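PDB 3H9D: microtubule-associated protein 1A/1B, light chain 3, putative, which probably acts in autophagy as a ubiquitin-like ATG8 protein and is thought to be coupled to phosphatidylethanolamine in membranes. Local coordinates for residues A[53-56]-A[57-60]. Sequence-based numbering, arbitrary orientation.
Sequences LVPS and DLTV
Both methyls of Leu-58 lie on one face of the Pro-55 ring, displaced toward its CB, CG and CD margin, while the carboxylate of Asp-57 reaches the rim of that ring at CB. Leu-58 CD1 sits 3.7 Å from Pro-55 CB, and the other branch, CD2, 4.1 Å from Pro-55 CD. From CD2 the apolar patch continues to Val-54, whose CG1 is 3.8 Å away; CG1 reaches this far because it stands opposite the valine's own N, and the two side chains meet roughly at right angles. At the rim, Asp-57 OD2 lies 3.1 Å from Pro-55 CB, and the carboxylate plane is turned about 45° from the ring. With CG held between the backbone N and carbonyl carbon (chi1 48°), the acid folds back over the chain it follows, bringing OD2 to 3.3 Å from Pro-55 C as well.

The backbone that carries these groups makes a type I beta turn from Pro-55 to Leu-58. Leu-58 N donates to Pro-55 O at 3.1 Å, with an N-H...O angle of 153°, approaching from above the carbonyl plane and not along a lone pair.

The turn carries the chain from strand 51-55, an outer strand of the ubiquitin-like beta-grasp sheet, to helix 60-71, where Thr-59 is the N-cap; its OG1 caps a helical N, and its own N bonds to Gln-62 OE1. The equivalent edge strand of ATG8 relatives takes up partner peptides by strand addition, and a similar role is plausible here. Backbone bonds from Val-54 to Leu-32 and from Ser-56 to Asp-30 fasten one arm to strand 31-38 and the residue before it. On the other arm Leu-58 makes a backbone hydrogen bond with Met-94, and Val-60 packs on Ile-97, both of helix 94-101.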
ATOM      1  N   LEU A  53      -2.357 -16.908  12.389  1.00 31.06           N
ATOM      2  CA  LEU A  53      -3.506 -16.886  13.262  1.00 30.54           C
ATOM      3  C   LEU A  53      -2.934 -17.303  14.607  1.00 30.35           C
ATOM      4  O   LEU A  53      -2.736 -18.485  14.868  1.00 30.41           O
ATOM      5  CB  LEU A  53      -4.567 -17.861  12.743  1.00 30.97           C
ATOM      6  CG  LEU A  53      -5.452 -17.431  11.555  1.00 33.36           C
ATOM      7  CD1 LEU A  53      -4.699 -16.858  10.332  1.00 28.78           C
ATOM      8  CD2 LEU A  53      -6.324 -18.584  11.130  1.00 31.29           C
ATOM      9  N   VAL A  54      -2.641 -16.301  15.436  1.00 30.04           N
ATOM     10  CA  VAL A  54      -1.786 -16.447  16.615  1.00 28.82           C
ATOM     11  C   VAL A  54      -2.631 -16.563  17.884  1.00 29.38           C
ATOM     12  O   VAL A  54      -3.461 -15.684  18.152  1.00 28.78           O
ATOM     13  CB  VAL A  54      -0.785 -15.236  16.735  1.00 28.43           C
ATOM     14  CG1 VAL A  54       0.076 -15.318  18.007  1.00 25.82           C
ATOM     15  CG2 VAL A  54       0.095 -15.138  15.498  1.00 25.06           C
ATOM     16  N   PRO A  55      -2.422 -17.647  18.668  1.00 29.75           N
ATOM     17  CA  PRO A  55      -3.103 -17.803  19.959  1.00 30.77           C
ATOM     18  C   PRO A  55      -2.941 -16.534  20.788  1.00 32.22           C
ATOM     19  O   PRO A  55      -1.818 -16.083  21.013  1.00 33.01           O
ATOM     20  CB  PRO A  55      -2.355 -18.966  20.613  1.00 29.92           C
ATOM     21  CG  PRO A  55      -1.827 -19.770  19.481  1.00 29.34           C
ATOM     22  CD  PRO A  55      -1.530 -18.784  18.372  1.00 29.56           C
ATOM     23  N   SER A  56      -4.057 -15.959  21.221  1.00 34.75           N
ATOM     24  CA  SER A  56      -4.060 -14.656  21.899  1.00 37.17           C
ATOM     25  C   SER A  56      -3.413 -14.666  23.289  1.00 38.51           C
ATOM     26  O   SER A  56      -3.345 -13.629  23.956  1.00 39.22           O
ATOM     27  CB  SER A  56      -5.492 -14.139  21.994  1.00 37.49           C
ATOM     28  OG  SER A  56      -5.511 -12.751  22.284  1.00 41.49           O
ATOM     29  N   ASP A  57      -2.950 -15.845  23.712  1.00 39.78           N
ATOM     30  CA  ASP A  57      -2.278 -16.057  24.999  1.00 40.63           C
ATOM     31  C   ASP A  57      -0.751 -16.050  24.876  1.00 40.15           C
ATOM     32  O   ASP A  57      -0.035 -16.277  25.863  1.00 41.53           O
ATOM     33  CB  ASP A  57      -2.734 -17.388  25.620  1.00 40.72           C
ATOM     34  CG  ASP A  57      -2.698 -18.534  24.629  1.00 43.84           C
ATOM     35  OD1 ASP A  57      -2.118 -19.594  24.945  1.00 47.27           O
ATOM     36  OD2 ASP A  57      -3.252 -18.378  23.520  1.00 49.36           O
ATOM     37  N   LEU A  58      -0.253 -15.788  23.670  1.00 38.35           N
ATOM     38  CA  LEU A  58       1.177 -15.770  23.425  1.00 36.76           C
ATOM     39  C   LEU A  58       1.821 -14.443  23.807  1.00 36.49           C
ATOM     40  O   LEU A  58       1.214 -13.377  23.680  1.00 35.76           O
ATOM     41  CB  LEU A  58       1.477 -16.116  21.964  1.00 37.10           C
ATOM     42  CG  LEU A  58       1.882 -17.560  21.647  1.00 34.64           C
ATOM     43  CD1 LEU A  58       0.951 -18.594  22.262  1.00 34.31           C
ATOM     44  CD2 LEU A  58       2.017 -17.782  20.154  1.00 34.09           C
ATOM     45  N   THR A  59       3.048 -14.529  24.313  1.00 35.65           N
ATOM     46  CA  THR A  59       3.891 -13.353  24.467  1.00 34.07           C
ATOM     47  C   THR A  59       4.592 -13.119  23.132  1.00 32.54           C
ATOM     48  O   THR A  59       4.589 -13.995  22.258  1.00 31.20           O
ATOM     49  CB  THR A  59       4.955 -13.529  25.578  1.00 33.96           C
ATOM     50  OG1 THR A  59       5.735 -14.706  25.326  1.00 35.63           O
ATOM     51  CG2 THR A  59       4.301 -13.625  26.951  1.00 35.23           C
ATOM     52  N   VAL A  60       5.191 -11.944  22.974  1.00 31.65           N
ATOM     53  CA  VAL A  60       6.034 -11.684  21.814  1.00 30.32           C
ATOM     54  C   VAL A  60       7.087 -12.786  21.698  1.00 30.40           C
ATOM     55  O   VAL A  60       7.253 -13.366  20.633  1.00 30.50           O
ATOM     56  CB  VAL A  60       6.665 -10.259  21.853  1.00 30.72           C
ATOM     57  CG1 VAL A  60       7.809 -10.116  20.832  1.00 26.94           C
ATOM     58  CG2 VAL A  60       5.592  -9.198  21.628  1.00 28.12           C
TER